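Local coordinates for TIR domain-containing adapter molecule 1 (Homo sapiens, PDB 4BSX), which relays Toll-like receptor signals as an adaptor that induces interferon-beta, and has an all-helical N-terminal domain, at residues A73-R78 with E91-S96; G42-H47 with E65-D70; V119-A124 with R144-W149; T127-S130 with R135-E138; D24-L29 with L52-E57. The protein carries 2 engineered substitutions. One frame throughout, in Å; residues are numbered along the deposited sequence.

Contact 1. Residues A73-R78 with E91-S96; sequences ARLVAR and EPPDVS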
# COMPACT_ATOMS: atom_id res chain seq x y z
N ALA A 73 0.86 7.33 3.77
CA ALA A 73 2.27 7.18 4.15
C ALA A 73 2.51 7.75 5.57
O ALA A 73 3.35 7.25 6.32
CB ALA A 73 3.19 7.85 3.15
N ARG A 74 1.76 8.81 5.90
CA ARG A 74 1.86 9.45 7.20
C ARG A 74 1.32 8.54 8.30
O ARG A 74 1.95 8.39 9.36
CB ARG A 74 1.10 10.77 7.18
CG ARG A 74 1.83 11.87 6.47
CD ARG A 74 1.29 13.24 6.88
NE ARG A 74 -0.14 13.42 6.61
CZ ARG A 74 -0.66 13.86 5.46
NH1 ARG A 74 0.09 14.12 4.41
NH2 ARG A 74 -1.98 14.01 5.35
N LEU A 75 0.15 7.94 8.05
CA LEU A 75 -0.44 6.96 8.94
C LEU A 75 0.51 5.77 9.18
O LEU A 75 0.63 5.27 10.30
CB LEU A 75 -1.75 6.45 8.35
CG LEU A 75 -2.58 5.55 9.30
CD1 LEU A 75 -3.45 6.42 10.25
CD2 LEU A 75 -3.47 4.55 8.56
N VAL A 76 1.15 5.28 8.12
CA VAL A 76 2.15 4.21 8.23
C VAL A 76 3.38 4.65 9.05
O VAL A 76 3.86 3.91 9.89
CB VAL A 76 2.56 3.66 6.85
CG1 VAL A 76 3.79 2.76 6.98
CG2 VAL A 76 1.40 2.90 6.23
N ALA A 77 3.86 5.86 8.85
CA ALA A 77 4.99 6.32 9.63
C ALA A 77 4.67 6.30 11.12
O ALA A 77 5.50 5.90 11.95
CB ALA A 77 5.36 7.75 9.20
N ARG A 78 3.47 6.76 11.46
CA ARG A 78 3.09 6.92 12.84
C ARG A 78 2.74 5.62 13.49
O ARG A 78 3.22 5.32 14.56
CB ARG A 78 1.90 7.87 12.96
CG ARG A 78 2.26 9.30 12.70
CD ARG A 78 1.03 10.09 12.26
NE ARG A 78 1.44 11.39 11.74
CZ ARG A 78 0.64 12.23 11.10
NH1 ARG A 78 -0.64 11.93 10.91
NH2 ARG A 78 1.12 13.39 10.69
N GLU A 91 -7.46 13.32 11.40
CA GLU A 91 -8.27 12.13 11.43
C GLU A 91 -7.68 11.12 10.44
O GLU A 91 -7.14 11.52 9.40
CB GLU A 91 -9.72 12.49 11.07
CG GLU A 91 -10.32 13.67 11.90
CD GLU A 91 -11.75 13.96 11.51
OE1 GLU A 91 -12.44 12.99 11.11
OE2 GLU A 91 -12.21 15.14 11.59
N PRO A 92 -7.76 9.81 10.78
CA PRO A 92 -7.18 8.72 9.97
C PRO A 92 -7.73 8.78 8.57
O PRO A 92 -8.92 9.04 8.46
CB PRO A 92 -7.71 7.45 10.64
CG PRO A 92 -8.10 7.86 12.02
CD PRO A 92 -8.50 9.29 11.94
N PRO A 93 -6.89 8.51 7.55
CA PRO A 93 -7.34 8.56 6.15
C PRO A 93 -8.00 7.24 5.75
O PRO A 93 -7.76 6.17 6.33
CB PRO A 93 -6.03 8.72 5.41
CG PRO A 93 -5.11 7.85 6.20
CD PRO A 93 -5.52 7.98 7.63
N ASP A 94 -8.87 7.35 4.76
CA ASP A 94 -9.34 6.23 3.96
C ASP A 94 -8.12 5.60 3.30
O ASP A 94 -7.37 6.29 2.63
CB ASP A 94 -10.25 6.80 2.87
CG ASP A 94 -10.75 5.74 1.94
OD1 ASP A 94 -10.85 4.56 2.37
OD2 ASP A 94 -11.07 6.11 0.79
N VAL A 95 -7.90 4.30 3.53
CA VAL A 95 -6.72 3.62 3.01
C VAL A 95 -7.06 2.67 1.84
O VAL A 95 -6.21 1.95 1.36
CB VAL A 95 -5.94 2.83 4.13
CG1 VAL A 95 -5.59 3.76 5.29
CG2 VAL A 95 -6.70 1.55 4.58
N SER A 96 -8.30 2.67 1.38
CA SER A 96 -8.76 1.56 0.54
C SER A 96 -8.06 1.53 -0.83
O SER A 96 -7.79 0.44 -1.37
CB SER A 96 -10.28 1.63 0.39
OG SER A 96 -10.65 2.78 -0.37
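L75 meets P92, P93 and V95 through apolar surfaces alone. Its CG stands anti to the backbone N (chi1 -171°), which turns the fork of the side chain outward from helix 71-79 over the passing chain. One branch, L75 CD1, lies 3.7 Å from P93 CD on the proline ring, while L75 CD2 reaches V95 CG1 at 4.0 Å; the leucine thus bridges two residues that are not adjacent. P92 touches more loosely, with its CB 4.4 Å from L75 CD1. Prolines suit this place because they hold an irregular segment extended and offer a rigid hydrocarbon ring. An alanine in place of L75 would lack both branches and would probably leave P93 CD and V95 CG1 without their apolar partner on this helix, giving the loop more room to shift.

The contact lies at the surface of the helical domain, where the long connection from helix 71-79 returns to start helix 96-108, with V95 at the N-cap position.

Polar interactions flank the leucine. R74 and R78 both form salt bridges with E90, just ahead of the prolines, and R74 CB packs over one face of the R78 guanidinium. D94 pairs with R131, and its OD1 accepts a weak bond of 3.3 Å from S96 N.

Contact 2. Residues G42-H47 with E65-D70; sequences GQDLLH and EALKMD. Engineered in segment 65-70: M69 (natural residue Ala).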
# COMPACT_ATOMS: atom_id res chain seq x y z
N GLY A 42 2.23 3.07 -5.57
CA GLY A 42 2.26 2.33 -4.32
C GLY A 42 3.60 1.67 -4.01
O GLY A 42 3.84 1.30 -2.85
N GLN A 43 4.45 1.53 -5.03
CA GLN A 43 5.75 0.87 -4.91
C GLN A 43 6.54 1.47 -3.79
O GLN A 43 7.20 0.75 -3.05
CB GLN A 43 6.60 1.07 -6.17
CG GLN A 43 6.24 0.22 -7.36
CD GLN A 43 7.43 -0.02 -8.31
OE1 GLN A 43 7.51 -1.06 -8.96
NE2 GLN A 43 8.35 0.94 -8.38
N ASP A 44 6.54 2.80 -3.73
CA ASP A 44 7.37 3.51 -2.76
C ASP A 44 6.89 3.16 -1.33
O ASP A 44 7.70 2.90 -0.46
CB ASP A 44 7.35 5.02 -2.99
CG ASP A 44 8.27 5.45 -4.12
OD1 ASP A 44 9.17 4.66 -4.49
OD2 ASP A 44 8.11 6.58 -4.61
N LEU A 45 5.58 3.15 -1.12
CA LEU A 45 5.03 2.85 0.20
C LEU A 45 5.34 1.38 0.51
O LEU A 45 5.82 1.06 1.60
CB LEU A 45 3.50 3.14 0.23
CG LEU A 45 2.71 2.75 1.49
CD1 LEU A 45 3.23 3.53 2.67
CD2 LEU A 45 1.16 2.95 1.36
N LEU A 46 5.12 0.49 -0.47
CA LEU A 46 5.46 -0.92 -0.29
C LEU A 46 6.96 -1.14 -0.02
O LEU A 46 7.35 -2.06 0.71
CB LEU A 46 5.03 -1.75 -1.49
CG LEU A 46 5.09 -3.28 -1.28
CD1 LEU A 46 4.22 -3.75 -0.13
CD2 LEU A 46 4.67 -4.02 -2.54
N HIS A 47 7.81 -0.31 -0.60
CA HIS A 47 9.25 -0.41 -0.32
C HIS A 47 9.48 -0.16 1.17
O HIS A 47 10.25 -0.87 1.85
CB HIS A 47 9.99 0.62 -1.20
CG HIS A 47 11.43 0.79 -0.86
ND1 HIS A 47 12.38 -0.17 -1.12
CD2 HIS A 47 12.09 1.84 -0.30
CE1 HIS A 47 13.56 0.25 -0.68
NE2 HIS A 47 13.41 1.47 -0.19
N GLU A 65 9.49 9.58 5.42
CA GLU A 65 9.61 11.03 5.48
C GLU A 65 9.57 11.65 4.07
O GLU A 65 9.02 12.72 3.88
CB GLU A 65 10.87 11.46 6.23
CG GLU A 65 11.47 12.82 5.78
CD GLU A 65 10.74 14.04 6.32
OE1 GLU A 65 9.97 13.88 7.29
OE2 GLU A 65 10.94 15.15 5.76
N ALA A 66 10.14 10.97 3.08
CA ALA A 66 10.07 11.48 1.73
C ALA A 66 8.65 11.37 1.20
O ALA A 66 8.30 11.97 0.17
CB ALA A 66 11.04 10.73 0.83
N LEU A 67 7.81 10.58 1.87
CA LEU A 67 6.45 10.36 1.38
C LEU A 67 5.40 11.14 2.16
O LEU A 67 4.21 10.93 1.97
CB LEU A 67 6.11 8.85 1.38
CG LEU A 67 6.90 7.94 0.42
CD1 LEU A 67 6.55 6.49 0.62
CD2 LEU A 67 6.65 8.33 -1.03
N LYS A 68 5.82 12.09 2.98
CA LYS A 68 4.92 12.67 4.01
C LYS A 68 3.72 13.49 3.50
O LYS A 68 2.79 13.78 4.25
CB LYS A 68 5.73 13.51 5.01
CG LYS A 68 6.40 14.73 4.40
CD LYS A 68 7.20 15.46 5.46
CE LYS A 68 7.76 16.77 4.98
NZ LYS A 68 8.25 17.59 6.13
N MSE A 69 3.75 13.87 2.24
CA MSE A 69 2.62 14.56 1.66
C MSE A 69 1.44 13.61 1.49
O MSE A 69 0.28 14.04 1.41
CB MSE A 69 3.04 15.15 0.32
CG MSE A 69 3.97 16.36 0.45
SE MSE A 69 3.16 17.74 1.61
CE MSE A 69 4.56 17.98 2.93
N ASP A 70 1.73 12.31 1.43
CA ASP A 70 0.68 11.31 1.29
C ASP A 70 0.15 10.85 2.67
O ASP A 70 0.93 10.42 3.54
CB ASP A 70 1.18 10.10 0.50
CG ASP A 70 0.13 9.01 0.38
OD1 ASP A 70 -0.83 9.21 -0.38
OD2 ASP A 70 0.24 7.97 1.06
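Two overlapping type I beta turns, E65-K68 and L67-D70, carry the chain from helix 57-65 into helix 71-79 and press L67 against D44 and L45 in the first turn of helix 43-53. This is a turn-on-helix contact within the all-helical domain, whose fold resembles that of IFIT proteins. L67 and K68 belong to both turns. The CG of L67 is anti to its own carbonyl carbon (chi1 -66°), and from there the two methyls divide the work. CD1 sits astride the peptide link between D44 and L45, 3.9 Å from D44 C and just as far from L45 N. CD2 lies 3.9 Å from D44 CB, so the aspartate contributes its aliphatic carbon to the contact. A leucine fits because its forked end can cover both backbone and CB at once; the side chain of L45 packs on V72 and V76 of helix 71-79.

The helix that receives L67 starts at G42, the N-cap residue, whose positive phi of 102° calls for glycine. On the other side D70 is also an N-cap, its OD2 accepting a hydrogen bond from A73 N. R74 NH1 donates to K68 O and, weakly, to O of the engineered selenomethionine M69. K68 NZ makes a long salt bridge with E65 OE2 at 3.7 Å, and the second turn is closed by D70 N bonding to L67 O at 2.9 Å.

Contact 3. Residues V119-A124 with R144-W149; sequences VAYQEA and RNRCGW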
# COMPACT_ATOMS: atom_id res chain seq x y z
N VAL A 119 -10.92 -7.95 -4.76
CA VAL A 119 -11.70 -7.57 -3.59
C VAL A 119 -11.27 -6.18 -3.12
O VAL A 119 -12.13 -5.33 -2.85
CB VAL A 119 -11.54 -8.58 -2.46
CG1 VAL A 119 -12.16 -8.06 -1.16
CG2 VAL A 119 -12.16 -9.90 -2.86
N ALA A 120 -9.97 -5.92 -3.04
CA ALA A 120 -9.46 -4.58 -2.64
C ALA A 120 -9.90 -3.42 -3.60
O ALA A 120 -10.33 -2.35 -3.13
CB ALA A 120 -7.92 -4.62 -2.44
N TYR A 121 -9.82 -3.62 -4.92
CA TYR A 121 -10.30 -2.60 -5.84
C TYR A 121 -11.81 -2.34 -5.63
O TYR A 121 -12.27 -1.21 -5.62
CB TYR A 121 -9.90 -2.88 -7.30
CG TYR A 121 -8.53 -2.24 -7.62
CD1 TYR A 121 -8.40 -0.90 -7.63
CD2 TYR A 121 -7.38 -3.00 -7.81
CE1 TYR A 121 -7.23 -0.30 -7.84
CE2 TYR A 121 -6.17 -2.38 -8.04
CZ TYR A 121 -6.11 -1.02 -8.05
OH TYR A 121 -4.96 -0.30 -8.30
N GLN A 122 -12.58 -3.40 -5.42
CA GLN A 122 -13.99 -3.24 -5.20
C GLN A 122 -14.24 -2.38 -3.97
O GLN A 122 -14.91 -1.37 -4.08
CB GLN A 122 -14.64 -4.62 -5.02
CG GLN A 122 -14.64 -5.44 -6.28
CD GLN A 122 -15.30 -6.77 -6.06
OE1 GLN A 122 -15.02 -7.46 -5.08
NE2 GLN A 122 -16.21 -7.12 -6.96
N GLU A 123 -13.72 -2.78 -2.82
CA GLU A 123 -13.92 -2.03 -1.60
C GLU A 123 -13.52 -0.58 -1.80
O GLU A 123 -14.12 0.31 -1.24
CB GLU A 123 -13.14 -2.65 -0.40
CG GLU A 123 -13.72 -4.00 0.01
CD GLU A 123 -12.89 -4.74 1.06
OE1 GLU A 123 -11.90 -4.15 1.55
OE2 GLU A 123 -13.23 -5.90 1.40
N ALA A 124 -12.48 -0.35 -2.58
CA ALA A 124 -12.05 1.03 -2.80
C ALA A 124 -13.14 1.72 -3.57
O ALA A 124 -13.39 2.90 -3.38
CB ALA A 124 -10.75 1.07 -3.60
N ARG A 144 -10.25 -1.44 -13.54
CA ARG A 144 -10.60 -2.27 -14.69
C ARG A 144 -9.33 -2.79 -15.35
O ARG A 144 -9.25 -3.96 -15.74
CB ARG A 144 -11.43 -1.46 -15.69
CG ARG A 144 -11.87 -2.24 -16.94
CD ARG A 144 -12.70 -1.36 -17.91
NE ARG A 144 -11.93 -0.23 -18.45
CZ ARG A 144 -11.17 -0.27 -19.54
NH1 ARG A 144 -11.04 -1.40 -20.24
NH2 ARG A 144 -10.51 0.82 -19.94
N ASN A 145 -8.36 -1.90 -15.44
CA ASN A 145 -7.07 -2.18 -16.05
C ASN A 145 -6.21 -3.15 -15.25
O ASN A 145 -5.52 -3.98 -15.83
CB ASN A 145 -6.31 -0.86 -16.20
CG ASN A 145 -4.97 -1.02 -16.86
OD1 ASN A 145 -3.96 -1.26 -16.18
ND2 ASN A 145 -4.93 -0.88 -18.19
N ARG A 146 -6.23 -3.04 -13.92
CA ARG A 146 -5.36 -3.90 -13.09
C ARG A 146 -6.05 -5.20 -12.78
O ARG A 146 -5.40 -6.19 -12.52
CB ARG A 146 -4.93 -3.24 -11.77
CG ARG A 146 -4.26 -1.84 -11.91
CD ARG A 146 -2.75 -1.87 -12.06
NE ARG A 146 -2.15 -0.54 -11.93
CZ ARG A 146 -1.88 0.09 -10.77
NH1 ARG A 146 -2.17 -0.48 -9.57
NH2 ARG A 146 -1.34 1.30 -10.79
N CYS A 147 -7.38 -5.22 -12.82
CA CYS A 147 -8.06 -6.45 -12.40
C CYS A 147 -8.38 -7.35 -13.57
O CYS A 147 -8.74 -8.52 -13.36
CB CYS A 147 -9.30 -6.13 -11.59
SG CYS A 147 -8.91 -5.57 -9.93
N GLY A 148 -8.23 -6.82 -14.79
CA GLY A 148 -8.38 -7.58 -16.03
C GLY A 148 -9.82 -7.63 -16.54
O GLY A 148 -10.11 -8.30 -17.55
N TRP A 149 -10.72 -6.93 -15.85
CA TRP A 149 -12.15 -7.00 -16.12
C TRP A 149 -12.90 -5.91 -15.36
O TRP A 149 -12.35 -5.31 -14.44
CB TRP A 149 -12.69 -8.39 -15.74
CG TRP A 149 -12.47 -8.79 -14.29
CD1 TRP A 149 -11.29 -9.22 -13.73
CD2 TRP A 149 -13.45 -8.83 -13.24
NE1 TRP A 149 -11.48 -9.52 -12.39
CE2 TRP A 149 -12.79 -9.28 -12.07
CE3 TRP A 149 -14.81 -8.52 -13.18
CZ2 TRP A 149 -13.45 -9.43 -10.87
CZ3 TRP A 149 -15.47 -8.67 -11.97
CH2 TRP A 149 -14.79 -9.12 -10.83
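Y121 reaches from helix 114-130 to C147 and R146 at the end of helix 136-147. From its first carbon outward, Y121 CB lies 3.9 Å from C147 SG, and the sulfur then stays alongside the near part of the ring, closest to CD2 at 3.7 Å. This is a sulfur-aromatic contact of oblique kind: C147 SG is 4.7 Å from the centroid of the Y121 ring, 60° off its normal. Cysteine suits the spot, being short, with a polarizable sulfur that packs favourably beside an aromatic ring; its SG is placed there by a chi1 of -74°, anti to the carbonyl carbon.

Farther along, Y121 CE2 touches R146 CB at 4.0 Å. The arginine chain bends at chi2 and brings its guanidinium back toward the tip of the tyrosine, the two planes standing 80° apart. Y121 OH comes within 3.1 Å of R146 NH1, yet the angle is too poor for a hydrogen bond. The hydroxyl is instead hydrogen-bonded to E142 OE2, which R146 also approaches as a weak, long ion pair. A phenylalanine here would keep the ring but not the hydroxyl, and would probably deprive the E142 carboxylate of a hydrogen bond inside the helix pair.

G148, with positive phi, then takes the chain out of helix 136-147. The buried ring of Y121 lies at a three-helix junction, touching A100 and R101 of helix 96-108 as well as L139 and A143 of helix 136-147.

Contact 4. Residues T127-S130 with R135-E138; sequences TLSS and RLGE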
# COMPACT_ATOMS: atom_id res chain seq x y z
N THR A 127 -15.98 2.45 -1.30
CA THR A 127 -15.62 3.58 -0.46
C THR A 127 -15.74 4.95 -1.19
O THR A 127 -16.44 5.83 -0.70
CB THR A 127 -14.22 3.38 0.11
OG1 THR A 127 -14.24 2.25 0.98
CG2 THR A 127 -13.79 4.57 0.90
N LEU A 128 -15.11 5.12 -2.36
CA LEU A 128 -15.18 6.39 -3.08
C LEU A 128 -16.64 6.75 -3.51
O LEU A 128 -17.02 7.90 -3.53
CB LEU A 128 -14.21 6.39 -4.28
CG LEU A 128 -12.78 6.88 -3.98
CD1 LEU A 128 -12.05 5.85 -3.15
CD2 LEU A 128 -12.00 7.23 -5.23
N SER A 129 -17.44 5.75 -3.83
CA SER A 129 -18.83 5.98 -4.17
C SER A 129 -19.65 6.54 -3.04
O SER A 129 -20.49 7.43 -3.24
CB SER A 129 -19.47 4.67 -4.61
OG SER A 129 -18.97 4.34 -5.89
N SER A 130 -19.42 6.01 -1.86
CA SER A 130 -20.21 6.32 -0.73
C SER A 130 -20.04 7.78 -0.38
O SER A 130 -20.85 8.36 0.37
CB SER A 130 -19.81 5.42 0.47
OG SER A 130 -18.57 5.85 1.05
N ARG A 135 -12.78 11.56 -7.90
CA ARG A 135 -11.78 10.70 -8.49
C ARG A 135 -12.34 9.29 -8.70
O ARG A 135 -11.60 8.37 -9.00
CB ARG A 135 -10.52 10.64 -7.62
CG ARG A 135 -9.87 12.01 -7.36
CD ARG A 135 -8.57 11.85 -6.58
NE ARG A 135 -7.62 10.95 -7.27
CZ ARG A 135 -6.40 10.62 -6.81
NH1 ARG A 135 -5.98 11.11 -5.64
NH2 ARG A 135 -5.60 9.80 -7.51
N LEU A 136 -13.63 9.11 -8.52
CA LEU A 136 -14.18 7.76 -8.68
C LEU A 136 -13.92 7.14 -10.04
O LEU A 136 -13.57 5.96 -10.10
CB LEU A 136 -15.68 7.73 -8.43
CG LEU A 136 -16.32 6.33 -8.55
CD1 LEU A 136 -15.78 5.38 -7.49
CD2 LEU A 136 -17.83 6.48 -8.43
N GLY A 137 -14.17 7.89 -11.12
CA GLY A 137 -13.96 7.41 -12.48
C GLY A 137 -12.50 6.93 -12.68
O GLY A 137 -12.23 5.86 -13.21
N GLU A 138 -11.57 7.76 -12.23
CA GLU A 138 -10.15 7.45 -12.22
C GLU A 138 -9.86 6.09 -11.63
O GLU A 138 -9.10 5.29 -12.22
CB GLU A 138 -9.37 8.52 -11.44
CG GLU A 138 -7.91 8.18 -11.31
CD GLU A 138 -7.12 9.32 -10.73
OE1 GLU A 138 -7.73 10.37 -10.48
OE2 GLU A 138 -5.89 9.18 -10.55
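L136 inserts its branched end between L128 and S129. Its CD1 lies 3.7 Å from both L128 CB and S129 OG, while L136 CD2 meets, within these segments, S129 OG alone, at 3.5 Å. The reach comes from chi1 of -179°, with CG anti to the backbone N, which swings the fork of L136 across to the other helix. In return L128 CD2 lies 4.0 Å from R135 O. Leucines serve well on both sides, since the fork of each lies on the CB or backbone of the opposite segment, where L128 CA and L136 CA are 5.9 Å apart. S129, small and exposed, lets L136 approach; its OG is also hydrogen-bonded to V125 O one turn back, which satisfies the hydroxyl within its own helix.

These residues form the closed end of an antiparallel helical hairpin: a short turn links helix 114-130 to helix 136-147, which runs back alongside it. R135 occupies the N-cap position of the second helix, and its backbone N bonds to D133 OD1 in the turn.

Beyond this shell, R135 grips E138 side-on with two nitrogens, NE to OE1 at 3.3 Å and NH2 to OE2 at 3.1 Å. Both oxygens are met from well above the carboxylate plane, 58° out of it for OE1. W97 of helix 96-108 packs against L128, R135 and E138. S130 OG donates to T127 O at 2.8 Å.

Contact 5. Residues D24-L29 with L52-E57; sequences DKLLYL and LKLGQE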
# COMPACT_ATOMS: atom_id res chain seq x y z
N ASP A 24 14.36 -13.88 2.25
CA ASP A 24 15.02 -13.80 0.94
C ASP A 24 14.13 -12.93 0.03
O ASP A 24 14.57 -11.88 -0.45
CB ASP A 24 15.26 -15.18 0.29
CG ASP A 24 16.47 -15.93 0.84
OD1 ASP A 24 17.37 -15.34 1.50
OD2 ASP A 24 16.52 -17.16 0.62
N LYS A 25 12.88 -13.36 -0.16
CA LYS A 25 11.85 -12.55 -0.84
C LYS A 25 11.73 -11.09 -0.37
O LYS A 25 11.66 -10.18 -1.20
CB LYS A 25 10.48 -13.21 -0.77
CG LYS A 25 9.50 -12.59 -1.71
CD LYS A 25 9.90 -12.68 -3.20
CE LYS A 25 10.17 -14.08 -3.71
NZ LYS A 25 8.94 -14.85 -3.99
N LEU A 26 11.76 -10.82 0.92
CA LEU A 26 11.78 -9.42 1.34
C LEU A 26 13.01 -8.65 0.84
O LEU A 26 12.91 -7.54 0.36
CB LEU A 26 11.67 -9.31 2.85
CG LEU A 26 10.35 -9.77 3.47
CD1 LEU A 26 10.44 -9.56 4.98
CD2 LEU A 26 9.17 -9.02 2.88
N LEU A 27 14.18 -9.25 0.99
CA LEU A 27 15.39 -8.70 0.40
C LEU A 27 15.22 -8.43 -1.12
O LEU A 27 15.54 -7.35 -1.59
CB LEU A 27 16.61 -9.61 0.68
CG LEU A 27 17.08 -9.52 2.14
CD1 LEU A 27 18.00 -10.64 2.55
CD2 LEU A 27 17.75 -8.14 2.43
N TYR A 28 14.68 -9.40 -1.84
CA TYR A 28 14.30 -9.24 -3.23
C TYR A 28 13.42 -8.01 -3.44
O TYR A 28 13.74 -7.18 -4.27
CB TYR A 28 13.57 -10.48 -3.73
CG TYR A 28 13.01 -10.31 -5.13
CD1 TYR A 28 13.86 -10.13 -6.24
CD2 TYR A 28 11.62 -10.29 -5.35
CE1 TYR A 28 13.34 -9.95 -7.55
CE2 TYR A 28 11.08 -10.11 -6.68
CZ TYR A 28 11.95 -9.95 -7.74
OH TYR A 28 11.41 -9.80 -8.99
N LEU A 29 12.34 -7.87 -2.66
CA LEU A 29 11.46 -6.69 -2.79
C LEU A 29 12.14 -5.37 -2.42
O LEU A 29 11.98 -4.35 -3.11
CB LEU A 29 10.17 -6.88 -2.01
CG LEU A 29 9.38 -8.05 -2.62
CD1 LEU A 29 8.11 -8.41 -1.83
CD2 LEU A 29 8.96 -7.71 -4.05
N LEU A 52 10.30 -2.08 6.93
CA LEU A 52 9.76 -2.23 8.28
C LEU A 52 9.66 -3.70 8.68
O LEU A 52 9.99 -4.05 9.81
CB LEU A 52 8.38 -1.59 8.38
CG LEU A 52 8.32 -0.06 8.35
CD1 LEU A 52 6.88 0.40 8.38
CD2 LEU A 52 9.12 0.50 9.51
N LYS A 53 9.17 -4.54 7.76
CA LYS A 53 9.08 -5.98 8.02
C LYS A 53 10.47 -6.69 8.09
O LYS A 53 10.60 -7.79 8.62
CB LYS A 53 8.19 -6.64 6.96
CG LYS A 53 7.57 -7.98 7.44
CD LYS A 53 6.46 -7.71 8.54
CE LYS A 53 6.03 -9.00 9.28
NZ LYS A 53 5.34 -8.75 10.59
N LEU A 54 11.49 -6.05 7.53
CA LEU A 54 12.86 -6.57 7.64
C LEU A 54 13.52 -6.05 8.91
O LEU A 54 14.67 -6.37 9.17
CB LEU A 54 13.72 -6.14 6.43
CG LEU A 54 13.66 -7.07 5.21
CD1 LEU A 54 14.06 -6.39 3.95
CD2 LEU A 54 14.54 -8.30 5.44
N GLY A 55 12.84 -5.22 9.68
CA GLY A 55 13.47 -4.68 10.87
C GLY A 55 14.29 -3.43 10.62
O GLY A 55 14.87 -2.88 11.55
N GLN A 56 14.33 -2.97 9.37
CA GLN A 56 15.14 -1.81 9.01
C GLN A 56 14.31 -0.52 9.09
O GLN A 56 13.92 0.08 8.08
CB GLN A 56 15.74 -2.00 7.61
CG GLN A 56 16.66 -3.22 7.54
CD GLN A 56 17.06 -3.64 6.12
OE1 GLN A 56 17.49 -2.81 5.30
NE2 GLN A 56 16.91 -4.93 5.82
N GLU A 57 14.06 -0.12 10.33
CA GLU A 57 13.23 1.02 10.67
C GLU A 57 13.86 2.38 10.36
O GLU A 57 13.16 3.29 9.88
CB GLU A 57 12.90 0.99 12.17
CG GLU A 57 12.07 -0.22 12.60
CD GLU A 57 11.15 0.10 13.78
OE1 GLU A 57 11.05 1.30 14.14
OE2 GLU A 57 10.53 -0.85 14.32
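Similar first torsions bring L26 and L54 together: chi1 is -66° in L26 and -87° in L54, each setting CG anti to the carbonyl carbon, and the two side chains lie alongside one another, pointing opposite ways. The contact joins helix 23-33 to the C-terminal end of helix 43-53, two antiparallel neighbours in the helical domain, at a Schellman motif that ends helix 43-53, with G55 as its positive-phi residue. The backbone there would jam a CB against the preceding carbonyl, so glycine suits the site.

L26 CB packs against L54 CG at 3.8 Å, and L26 CD1 continues to the aliphatic K53 CG at 4.1 Å. K53 suits this exposed border: its inner carbons cover the leucine while its bent chain leads the charged end away. L27 adds a looser touch, its CG 4.3 Å from L54 CD2.

L26 is buried, and L18 of helix 11-19 also packs on it. L54, just ahead of the glycine, additionally touches Q23 and K30. Farther along, Q56 OE1 is hydrogen-bonded to K30 NZ, a polar tie from the start of helix 57-65 to helix 23-33. The other branch of L54 rests over the helix backbone, CD1 lying 3.9 Å from L26 O.

How the contacts relate
Contact 1 is the surface member of the set, a loop against helix 71-79, whereas the others are partly buried, each including a buried residue. Contacts 3 and 4 bind the same pair, helices 114-130 and 136-147, at different levels: contact 4 by the turn relies on leucines and a serine, contact 3 farther along on an aromatic ring, a sulfur and an arginine. Contacts 2 and 5 share helix 43-53, one using its start, the other its end. Contacts 1 and 2 touch directly, for instance through A73 against L67, while D94 of contact 1 packs on T127 and L128 of contact 4. Contacts 4 and 5 lie farthest apart, their centres about 33 Å from each other.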